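Local coordinates for protein A151R (African swine fever virus Georgia 2007/1, PDB 7CMA) that is a zinc-binding non-structural viral protein whose biochemical role is not firmly established, at residues Y52-D57 with L61-D66. Sequence-based numbering, arbitrary orientation.
Sequences YFTFND and LISKED
Tyr52 and Glu65 form an antiparallel hydrogen-bonded pair in a beta hairpin. Tyr52 N gives a nearly straight bond to Glu65 O (2.9 Å, 171° at the hydrogen). Glu65 N returns one to Tyr52 O, from above the carbonyl plane. Thr54 N donates to Ser63 O at 3.3 Å. Ile62 and Ser63 both lie opposite Thr54, a classic beta bulge that pairs Phe55 with Leu61. Thr54 O takes a nearly straight, in-plane bond from Ile62 N (2.9 Å) and a weak one from Ser63 N (3.4 Å).

Phe53, Phe55, Leu61 and Lys64 share one face. Both phenylalanines have CG anti to the carbonyl carbon (chi1 -49° and -54°) and lie alongside Leu61, pointing the same way. Leu61 CD2 lies 3.7 Å from Phe53 CD1, and Leu61 CG 3.6 Å from Phe55 CE1. Lys64 CG is 3.7 Å from Phe53 CE1. On the other face Ser63 OG approaches Thr54 CB, and Glu65 OE2 the Tyr52 ring edge, its carboxylate nearly perpendicular to the ring. Asn56 OD1 accepts from Asp60 N in the loop.

Strand 61-66 is outermost in the chain's five-stranded antiparallel sheet. Strand 49-55 lies between it and strand 38-46, bonding to the latter through Phe53 with Glu42 and Phe55 with Val40.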
loop_
_atom_site.group_PDB
_atom_site.type_symbol
_atom_site.label_atom_id
_atom_site.label_comp_id
_atom_site.label_asym_id
_atom_site.label_seq_id
_atom_site.Cartn_x
_atom_site.Cartn_y
_atom_site.Cartn_z
ATOM N N TYR A 52 -16.260 29.981 2.071
ATOM C CA TYR A 52 -14.832 29.892 2.473
ATOM C C TYR A 52 -14.504 31.061 3.405
ATOM O O TYR A 52 -14.426 32.206 2.917
ATOM C CB TYR A 52 -13.934 29.882 1.233
ATOM C CG TYR A 52 -12.452 29.869 1.519
ATOM C CD1 TYR A 52 -11.889 28.893 2.327
ATOM C CD2 TYR A 52 -11.599 30.777 0.913
ATOM C CE1 TYR A 52 -10.525 28.855 2.569
ATOM C CE2 TYR A 52 -10.233 30.753 1.145
ATOM C CZ TYR A 52 -9.694 29.788 1.977
ATOM O OH TYR A 52 -8.348 29.737 2.195
ATOM N N PHE A 53 -14.498 30.790 4.716
ATOM C CA PHE A 53 -14.119 31.743 5.794
ATOM C C PHE A 53 -12.611 31.652 6.039
ATOM O O PHE A 53 -12.113 30.546 6.330
ATOM C CB PHE A 53 -14.880 31.437 7.087
ATOM C CG PHE A 53 -16.367 31.256 6.927
ATOM C CD1 PHE A 53 -17.216 32.353 6.875
ATOM C CD2 PHE A 53 -16.927 29.989 6.904
ATOM C CE1 PHE A 53 -18.587 32.181 6.751
ATOM C CE2 PHE A 53 -18.297 29.821 6.758
ATOM C CZ PHE A 53 -19.121 30.917 6.661
ATOM N N THR A 54 -11.920 32.789 5.971
ATOM C CA THR A 54 -10.486 32.897 6.348
ATOM C C THR A 54 -10.372 33.681 7.660
ATOM O O THR A 54 -11.141 34.649 7.832
ATOM C CB THR A 54 -9.677 33.522 5.206
ATOM O OG1 THR A 54 -9.765 32.636 4.090
ATOM C CG2 THR A 54 -8.227 33.762 5.564
ATOM N N PHE A 55 -9.553 33.189 8.597
ATOM C CA PHE A 55 -9.382 33.744 9.965
ATOM C C PHE A 55 -7.964 34.312 10.113
ATOM O O PHE A 55 -7.063 33.878 9.376
ATOM C CB PHE A 55 -9.657 32.668 11.019
ATOM C CG PHE A 55 -10.997 31.985 10.898
ATOM C CD1 PHE A 55 -12.170 32.644 11.243
ATOM C CD2 PHE A 55 -11.084 30.663 10.490
ATOM C CE1 PHE A 55 -13.396 31.999 11.166
ATOM C CE2 PHE A 55 -12.311 30.023 10.410
ATOM C CZ PHE A 55 -13.464 30.692 10.746
ATOM N N ASN A 56 -7.769 35.227 11.070
ATOM C CA ASN A 56 -6.418 35.707 11.472
ATOM C C ASN A 56 -5.978 34.964 12.742
ATOM O O ASN A 56 -6.684 34.014 13.146
ATOM C CB ASN A 56 -6.376 37.232 11.639
ATOM C CG ASN A 56 -7.224 37.754 12.781
ATOM O OD1 ASN A 56 -7.721 36.988 13.608
ATOM N ND2 ASN A 56 -7.399 39.064 12.832
ATOM N N ASP A 57 -4.769 35.262 13.226
ATOM C CA ASP A 57 -4.138 34.574 14.383
ATOM C C ASP A 57 -4.975 34.838 15.643
ATOM O O ASP A 57 -4.878 34.032 16.589
ATOM C CB ASP A 57 -2.686 35.020 14.564
ATOM C CG ASP A 57 -2.535 36.506 14.839
ATOM O OD1 ASP A 57 -3.043 37.306 14.028
ATOM O OD2 ASP A 57 -1.925 36.851 15.871
ATOM N N LEU A 61 -12.815 36.384 11.911
ATOM C CA LEU A 61 -13.271 36.312 10.495
ATOM C C LEU A 61 -12.748 37.532 9.739
ATOM O O LEU A 61 -13.139 38.653 10.095
ATOM C CB LEU A 61 -14.799 36.259 10.452
ATOM C CG LEU A 61 -15.411 34.914 10.830
ATOM C CD1 LEU A 61 -16.097 34.997 12.185
ATOM C CD2 LEU A 61 -16.382 34.442 9.759
ATOM N N ILE A 62 -11.860 37.308 8.769
ATOM C CA ILE A 62 -11.151 38.379 8.008
ATOM C C ILE A 62 -11.669 38.376 6.563
ATOM O O ILE A 62 -11.556 39.428 5.895
ATOM C CB ILE A 62 -9.619 38.181 8.089
ATOM C CG1 ILE A 62 -8.918 39.417 8.659
ATOM C CG2 ILE A 62 -9.040 37.777 6.741
ATOM C CD1 ILE A 62 -7.410 39.374 8.549
ATOM N N SER A 63 -12.360 37.299 6.165
ATOM C CA SER A 63 -12.903 37.109 4.792
ATOM C C SER A 63 -14.082 36.127 4.818
ATOM O O SER A 63 -14.092 35.223 5.679
ATOM C CB SER A 63 -11.821 36.649 3.841
ATOM O OG SER A 63 -12.073 35.327 3.381
ATOM N N LYS A 64 -15.020 36.289 3.883
ATOM C CA LYS A 64 -16.132 35.338 3.622
ATOM C C LYS A 64 -16.419 35.316 2.119
ATOM O O LYS A 64 -16.805 36.367 1.579
ATOM C CB LYS A 64 -17.379 35.751 4.412
ATOM C CG LYS A 64 -18.594 34.854 4.225
ATOM C CD LYS A 64 -19.913 35.551 4.506
ATOM C CE LYS A 64 -20.965 34.623 5.075
ATOM N NZ LYS A 64 -22.208 34.643 4.268
ATOM N N GLU A 65 -16.188 34.173 1.468
ATOM C CA GLU A 65 -16.307 34.041 -0.006
ATOM C C GLU A 65 -17.358 32.979 -0.337
ATOM O O GLU A 65 -17.173 31.814 0.070
ATOM C CB GLU A 65 -14.951 33.688 -0.617
ATOM C CG GLU A 65 -14.932 33.782 -2.130
ATOM C CD GLU A 65 -13.653 33.275 -2.774
ATOM O OE1 GLU A 65 -13.742 32.673 -3.861
ATOM O OE2 GLU A 65 -12.575 33.453 -2.167
ATOM N N ASP A 66 -18.421 33.373 -1.039
ATOM C CA ASP A 66 -19.399 32.423 -1.627
ATOM C C ASP A 66 -18.734 31.722 -2.813
ATOM O O ASP A 66 -18.400 32.416 -3.792
ATOM C CB ASP A 66 -20.691 33.127 -2.039
ATOM C CG ASP A 66 -21.874 32.183 -2.135
ATOM O OD1 ASP A 66 -21.637 30.961 -2.210
ATOM O OD2 ASP A 66 -23.018 32.669 -2.052
#